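Local atomic coordinates of protein Pcdhgb2 (Mus musculus, PDB entry 5SZR), a protein that probably mediates calcium-dependent adhesion between cells through its extracellular cadherin domains and may help establish specific neuronal connections in the brain. Residues P213-A218 / L295-H300; L249-I254 / N271-V276. One frame throughout, in Å; residues are numbered along the deposited sequence.

Interaction 1: P213-A218 / L295-H300; sequences PVFHQA and LQARDH. With CA (calcium ion), chain O; MAN (alpha-D-mannopyranose), chain Y; NAG (2-acetamido-2-deoxy-beta-D-glucopyranose), chain E.
P213 and A297 bring the backbones nearest each other, CA to CA 6.3 Å, where the short strand 214-215 in one sheet lies across from strand 290-299 in the other, so side chains rather than backbone hydrogen bonds join them. The proline ring lies over the A297 peptide, its CG 3.3 Å from A297 O, and P213 CB lies 4.0 Å from A297 CB; alanine is small enough to let the sheets come this near. The flat phenyl ring of F215 packs between the sheets. Its CG stands anti to the carbonyl carbon (chi1 -80°), and the ring reaches inward until CZ lies 3.4 Å from A297 CB, while its edge points at Q296 C, 3.8 Å from CZ. The two sheets form the Greek-key beta-sandwich of a cadherin repeat, the third in this construct, and V237 and V309 also pack on the phenyl ring within that core. At the calcium-binding end, D299 OD2 binds calcium at 2.6 Å, with N209, N211, D241, D243 and N247 completing the site, and P213 CD lies 3.8 Å from the same oxygen. The other carboxylate oxygen, OD1, accepts backbone N-H groups of G301 and L305, which fixes the rotation of the carboxylate and suits aspartate's short arm. Farther along 213-218, the imidazole of H216 hydrogen-bonds a protein-linked mannose, H216 ND1 to mannose O6 2.9 Å.

Interaction 2: L249-I254 / N271-V276; sequences LISYSI and NQDSGV. With MAN (alpha-D-mannopyranose), chain T.
Y252 and Q272 meet through a single direct backbone hydrogen bond, Y252 N to Q272 O at 2.9 Å, with an N-H...O angle of 162°. The partner loop is the tight turn of a beta-hairpin, joining strands 268-270 and 276-279 of one sheet in the cadherin beta-sandwich, whereas 250-257 is an outermost strand of the other sheet. Two CA-H...O contacts flank the bond: S251 CA to Q272 O, 3.2 Å, and Q272 CA to Y252 O, 3.3 Å. Beside them the tyrosine ring lies alongside the turn, brought there by a chi1 of -53° that sets it next to its own backbone N, and Y252 CD2 comes within 3.4 Å of G275 CA. Glycine fits here because its phi is positive (76°) and the bare CA lets the ring close in. The ring's edge faces D273 O, and I250 CG2 from its own strand covers part of one face near the rim. Tyrosine also suits the place at its far end, where OH hydrogen-bonds the backbone N of A239. A modelled water sits between I250 O and D273 O, doubtfully close to the former. Farther out, the turn is shaped from within: N271 N donates to V276 O, and G275 N to N271 O. The short amide of N271 bends back so that OD1 takes D273 N, an Asx turn, and S274 N as well, together an Asx motif; each bond is 3.0 Å, and the two donors come from opposite faces of the amide plane. S274 forms an ST turn, its OG accepting V276 N at 3.1 Å.

How the interactions relate
After two repeats, the chain enters the third through 213-218, then reaches 249-254, 271-276 and finally 295-300. Interaction 2 closes a short loop, with 16 residues between its segments, and this lies wholly within the 76-residue span closed by interaction 1; the two do not cross. Both connect the two sheets of one cadherin repeat, interaction 1 through the core beside the calcium site and interaction 2 at a sheet margin. They meet directly because strands 250-257 and 290-299 are antiparallel neighbours: R298 O lies 2.8 Å from S251 N, and H300 NE2 lies 2.7 Å from S251 OG, both probable hydrogen bonds. I250 also packs on P213 and A297, linking the contacts apolarly.

Interaction 1: P213-A218 / L295-H300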
loop_
_atom_site.group_PDB
_atom_site.type_symbol
_atom_site.label_atom_id
_atom_site.label_comp_id
_atom_site.label_asym_id
_atom_site.label_seq_id
_atom_site.Cartn_x
_atom_site.Cartn_y
_atom_site.Cartn_z
ATOM N N PRO A 213 7.544 -4.023 -7.687
ATOM C CA PRO A 213 7.347 -2.624 -8.083
ATOM C C PRO A 213 6.587 -2.530 -9.397
ATOM O O PRO A 213 6.674 -3.411 -10.255
ATOM C CB PRO A 213 8.776 -2.081 -8.216
ATOM C CG PRO A 213 9.670 -3.288 -8.210
ATOM C CD PRO A 213 8.956 -4.332 -7.424
ATOM N N VAL A 214 5.807 -1.461 -9.533
ATOM C CA VAL A 214 4.993 -1.218 -10.719
ATOM C C VAL A 214 5.228 0.215 -11.173
ATOM O O VAL A 214 5.063 1.152 -10.385
ATOM C CB VAL A 214 3.496 -1.451 -10.444
ATOM C CG1 VAL A 214 2.672 -1.048 -11.656
ATOM C CG2 VAL A 214 3.246 -2.904 -10.082
ATOM N N PHE A 215 5.608 0.384 -12.439
ATOM C CA PHE A 215 5.872 1.716 -12.967
ATOM C C PHE A 215 4.575 2.497 -13.135
ATOM O O PHE A 215 3.522 1.940 -13.454
ATOM C CB PHE A 215 6.610 1.638 -14.304
ATOM C CG PHE A 215 8.088 1.396 -14.170
ATOM C CD1 PHE A 215 8.614 0.124 -14.314
ATOM C CD2 PHE A 215 8.950 2.446 -13.898
ATOM C CE1 PHE A 215 9.980 -0.096 -14.194
ATOM C CE2 PHE A 215 10.308 2.233 -13.770
ATOM C CZ PHE A 215 10.825 0.962 -13.923
ATOM N N HIS A 216 4.669 3.810 -12.918
ATOM C CA HIS A 216 3.493 4.672 -12.980
ATOM C C HIS A 216 2.913 4.744 -14.393
ATOM O O HIS A 216 1.714 4.998 -14.556
ATOM C CB HIS A 216 3.863 6.065 -12.463
ATOM C CG HIS A 216 2.695 6.983 -12.278
ATOM N ND1 HIS A 216 2.014 7.091 -11.086
ATOM C CD2 HIS A 216 2.104 7.855 -13.130
ATOM C CE1 HIS A 216 1.045 7.979 -11.213
ATOM N NE2 HIS A 216 1.077 8.457 -12.443
ATOM N N GLN A 217 3.739 4.513 -15.419
ATOM C CA GLN A 217 3.284 4.429 -16.802
ATOM C C GLN A 217 3.669 3.082 -17.403
ATOM O O GLN A 217 4.665 2.470 -17.010
ATOM C CB GLN A 217 3.879 5.554 -17.666
ATOM C CG GLN A 217 3.643 6.945 -17.119
ATOM C CD GLN A 217 4.224 8.028 -18.000
ATOM O OE1 GLN A 217 4.668 7.767 -19.123
ATOM N NE2 GLN A 217 4.217 9.260 -17.500
ATOM N N ALA A 218 2.874 2.636 -18.379
ATOM C CA ALA A 218 3.158 1.377 -19.061
ATOM C C ALA A 218 4.394 1.480 -19.949
ATOM O O ALA A 218 5.083 0.477 -20.173
ATOM C CB ALA A 218 1.949 0.951 -19.890
ATOM N N LEU A 295 14.269 0.265 -18.949
ATOM C CA LEU A 295 14.628 0.507 -17.561
ATOM C C LEU A 295 13.984 -0.542 -16.660
ATOM O O LEU A 295 13.014 -1.206 -17.033
ATOM C CB LEU A 295 14.204 1.911 -17.122
ATOM C CG LEU A 295 14.793 3.073 -17.924
ATOM C CD1 LEU A 295 13.858 3.475 -19.055
ATOM C CD2 LEU A 295 15.107 4.264 -17.028
ATOM N N GLN A 296 14.544 -0.688 -15.459
ATOM C CA GLN A 296 14.076 -1.678 -14.501
ATOM C C GLN A 296 13.945 -1.048 -13.124
ATOM O O GLN A 296 14.834 -0.308 -12.688
ATOM C CB GLN A 296 15.017 -2.883 -14.432
ATOM C CG GLN A 296 14.645 -3.865 -13.328
ATOM C CD GLN A 296 15.556 -5.071 -13.276
ATOM O OE1 GLN A 296 15.295 -6.085 -13.921
ATOM N NE2 GLN A 296 16.632 -4.970 -12.502
ATOM N N ALA A 297 12.833 -1.337 -12.452
ATOM C CA ALA A 297 12.625 -0.985 -11.053
ATOM C C ALA A 297 12.731 -2.245 -10.211
ATOM O O ALA A 297 12.083 -3.252 -10.512
ATOM C CB ALA A 297 11.262 -0.326 -10.836
ATOM N N ARG A 298 13.531 -2.182 -9.154
ATOM C CA ARG A 298 13.866 -3.341 -8.341
ATOM C C ARG A 298 13.690 -2.984 -6.871
ATOM O O ARG A 298 14.130 -1.912 -6.442
ATOM C CB ARG A 298 15.306 -3.774 -8.625
ATOM C CG ARG A 298 15.719 -5.093 -8.028
ATOM C CD ARG A 298 17.165 -5.382 -8.375
ATOM N NE ARG A 298 17.474 -6.797 -8.221
ATOM C CZ ARG A 298 17.187 -7.721 -9.131
ATOM N NH1 ARG A 298 17.501 -8.992 -8.910
ATOM N NH2 ARG A 298 16.584 -7.376 -10.262
ATOM N N ASP A 299 13.046 -3.864 -6.103
ATOM C CA ASP A 299 12.969 -3.616 -4.671
ATOM C C ASP A 299 14.158 -4.271 -3.966
ATOM O O ASP A 299 14.942 -5.006 -4.570
ATOM C CB ASP A 299 11.625 -4.082 -4.083
ATOM C CG ASP A 299 11.429 -5.602 -4.106
ATOM O OD1 ASP A 299 12.402 -6.375 -3.982
ATOM O OD2 ASP A 299 10.265 -6.028 -4.227
ATOM N N HIS A 300 14.289 -3.988 -2.671
ATOM C CA HIS A 300 15.394 -4.495 -1.868
ATOM C C HIS A 300 14.929 -5.544 -0.859
ATOM O O HIS A 300 15.352 -5.544 0.300
ATOM C CB HIS A 300 16.114 -3.349 -1.163
ATOM C CG HIS A 300 16.886 -2.460 -2.088
ATOM N ND1 HIS A 300 18.067 -2.852 -2.681
ATOM C CD2 HIS A 300 16.641 -1.203 -2.528
ATOM C CE1 HIS A 300 18.518 -1.873 -3.445
ATOM N NE2 HIS A 300 17.673 -0.861 -3.368
HETATM CA CA CA O . 8.164 -5.273 -2.847
HETATM C C1 MAN Y . 6.676 8.339 -8.651
HETATM C C2 MAN Y . 7.458 8.638 -7.363
HETATM C C3 MAN Y . 7.352 7.458 -6.397
HETATM C C4 MAN Y . 5.896 7.020 -6.184
HETATM C C5 MAN Y . 5.166 6.810 -7.522
HETATM C C6 MAN Y . 3.674 6.593 -7.326
HETATM O O2 MAN Y . 6.900 9.756 -6.658
HETATM O O3 MAN Y . 7.945 7.757 -5.134
HETATM O O4 MAN Y . 5.884 5.797 -5.465
HETATM O O5 MAN Y . 5.336 7.970 -8.383
HETATM O O6 MAN Y . 3.105 6.185 -8.565
HETATM C C1 NAG E . 13.216 -7.551 -16.547
HETATM C C2 NAG E . 12.938 -8.841 -15.792
HETATM C C3 NAG E . 14.218 -9.312 -15.105
HETATM C C4 NAG E . 15.365 -9.394 -16.110
HETATM C C5 NAG E . 15.473 -8.096 -16.917
HETATM C C6 NAG E . 16.468 -8.157 -18.054
HETATM C C7 NAG E . 10.592 -8.986 -15.092
HETATM C C8 NAG E . 9.609 -8.747 -13.989
HETATM N N2 NAG E . 11.864 -8.669 -14.827
HETATM O O3 NAG E . 14.005 -10.574 -14.482
HETATM O O4 NAG E . 16.593 -9.615 -15.425
HETATM O O5 NAG E . 14.207 -7.778 -17.509
HETATM O O6 NAG E . 17.322 -9.286 -17.945
HETATM O O7 NAG E . 10.252 -9.451 -16.175
#

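Interaction 2: L249-I254 / N271-V276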
loop_
_atom_site.group_PDB
_atom_site.type_symbol
_atom_site.label_atom_id
_atom_site.label_comp_id
_atom_site.label_asym_id
_atom_site.label_seq_id
_atom_site.Cartn_x
_atom_site.Cartn_y
_atom_site.Cartn_z
ATOM N N LEU A 249 11.599 -0.468 -0.993
ATOM C CA LEU A 249 12.617 0.492 -1.406
ATOM C C LEU A 249 13.026 0.193 -2.844
ATOM O O LEU A 249 13.480 -0.916 -3.145
ATOM C CB LEU A 249 13.824 0.425 -0.471
ATOM C CG LEU A 249 14.924 1.467 -0.681
ATOM C CD1 LEU A 249 14.388 2.866 -0.442
ATOM C CD2 LEU A 249 16.111 1.183 0.230
ATOM N N ILE A 250 12.879 1.184 -3.728
ATOM C CA ILE A 250 13.047 0.998 -5.169
ATOM C C ILE A 250 14.413 1.502 -5.614
ATOM O O ILE A 250 14.880 2.560 -5.171
ATOM C CB ILE A 250 11.934 1.715 -5.957
ATOM C CG1 ILE A 250 10.557 1.311 -5.432
ATOM C CG2 ILE A 250 12.043 1.393 -7.438
ATOM C CD1 ILE A 250 10.270 -0.149 -5.592
ATOM N N SER A 251 15.051 0.747 -6.507
ATOM C CA SER A 251 16.233 1.197 -7.230
ATOM C C SER A 251 15.969 1.077 -8.725
ATOM O O SER A 251 15.470 0.047 -9.190
ATOM C CB SER A 251 17.469 0.388 -6.838
ATOM O OG SER A 251 17.889 0.719 -5.528
ATOM N N TYR A 252 16.292 2.132 -9.467
ATOM C CA TYR A 252 16.121 2.166 -10.915
ATOM C C TYR A 252 17.457 1.953 -11.615
ATOM O O TYR A 252 18.511 2.362 -11.119
ATOM C CB TYR A 252 15.513 3.494 -11.368
ATOM C CG TYR A 252 14.241 3.845 -10.635
ATOM C CD1 TYR A 252 13.030 3.270 -10.994
ATOM C CD2 TYR A 252 14.258 4.735 -9.571
ATOM C CE1 TYR A 252 11.865 3.578 -10.319
ATOM C CE2 TYR A 252 13.102 5.057 -8.893
ATOM C CZ TYR A 252 11.906 4.473 -9.267
ATOM O OH TYR A 252 10.750 4.797 -8.590
ATOM N N SER A 253 17.399 1.311 -12.782
ATOM C CA SER A 253 18.591 1.051 -13.578
ATOM C C SER A 253 18.198 0.920 -15.045
ATOM O O SER A 253 17.015 0.828 -15.390
ATOM C CB SER A 253 19.322 -0.207 -13.095
ATOM O OG SER A 253 18.554 -1.374 -13.345
ATOM N N ILE A 254 19.211 0.909 -15.911
ATOM C CA ILE A 254 19.034 0.725 -17.347
ATOM C C ILE A 254 19.638 -0.620 -17.719
ATOM O O ILE A 254 20.825 -0.863 -17.468
ATOM C CB ILE A 254 19.692 1.854 -18.158
ATOM C CG1 ILE A 254 19.004 3.193 -17.894
ATOM C CG2 ILE A 254 19.665 1.525 -19.642
ATOM C CD1 ILE A 254 19.603 4.341 -18.693
ATOM N N ASN A 271 19.427 7.931 -12.416
ATOM C CA ASN A 271 19.800 7.961 -11.010
ATOM C C ASN A 271 19.059 6.849 -10.272
ATOM O O ASN A 271 17.832 6.742 -10.365
ATOM C CB ASN A 271 19.477 9.324 -10.404
ATOM C CG ASN A 271 19.897 9.428 -8.954
ATOM O OD1 ASN A 271 19.220 8.917 -8.058
ATOM N ND2 ASN A 271 21.018 10.099 -8.711
ATOM N N GLN A 272 19.804 6.013 -9.548
ATOM C CA GLN A 272 19.231 4.782 -9.007
ATOM C C GLN A 272 18.193 5.031 -7.915
ATOM O O GLN A 272 17.368 4.148 -7.654
ATOM C CB GLN A 272 20.339 3.882 -8.460
ATOM C CG GLN A 272 20.946 4.384 -7.160
ATOM C CD GLN A 272 21.799 3.339 -6.467
ATOM O OE1 GLN A 272 21.910 2.202 -6.930
ATOM N NE2 GLN A 272 22.405 3.719 -5.347
ATOM N N ASP A 273 18.209 6.194 -7.270
ATOM C CA ASP A 273 17.261 6.470 -6.200
ATOM C C ASP A 273 16.115 7.371 -6.633
ATOM O O ASP A 273 14.984 7.180 -6.179
ATOM C CB ASP A 273 17.984 7.097 -5.003
ATOM C CG ASP A 273 19.011 6.163 -4.387
ATOM O OD1 ASP A 273 18.833 4.930 -4.480
ATOM O OD2 ASP A 273 19.999 6.659 -3.811
ATOM N N SER A 274 16.373 8.337 -7.514
ATOM C CA SER A 274 15.351 9.288 -7.930
ATOM C C SER A 274 14.624 8.882 -9.205
ATOM O O SER A 274 13.512 9.368 -9.446
ATOM C CB SER A 274 15.971 10.671 -8.157
ATOM O OG SER A 274 16.646 10.698 -9.397
ATOM N N GLY A 275 15.225 8.028 -10.029
ATOM C CA GLY A 275 14.643 7.686 -11.307
ATOM C C GLY A 275 14.784 8.745 -12.375
ATOM O O GLY A 275 14.249 8.564 -13.478
ATOM N N VAL A 276 15.476 9.850 -12.087
ATOM C CA VAL A 276 15.733 10.857 -13.108
ATOM C C VAL A 276 16.625 10.257 -14.183
ATOM O O VAL A 276 17.622 9.587 -13.883
ATOM C CB VAL A 276 16.371 12.106 -12.485
ATOM C CG1 VAL A 276 16.881 13.028 -13.571
ATOM C CG2 VAL A 276 15.367 12.827 -11.606
HETATM C C1 MAN T . 15.295 16.139 -14.241
HETATM C C2 MAN T . 14.011 15.296 -14.182
HETATM C C3 MAN T . 13.135 15.605 -15.392
HETATM C C4 MAN T . 12.902 17.122 -15.547
HETATM C C5 MAN T . 14.240 17.868 -15.562
HETATM C C6 MAN T . 14.096 19.376 -15.549
HETATM O O2 MAN T . 13.224 15.624 -13.030
HETATM O O3 MAN T . 11.888 14.913 -15.324
HETATM O O4 MAN T . 12.230 17.381 -16.765
HETATM O O5 MAN T . 15.030 17.504 -14.398
HETATM O O6 MAN T . 15.413 19.929 -15.479
HETATM O O HOH W 1 13.848 4.821 -4.920
#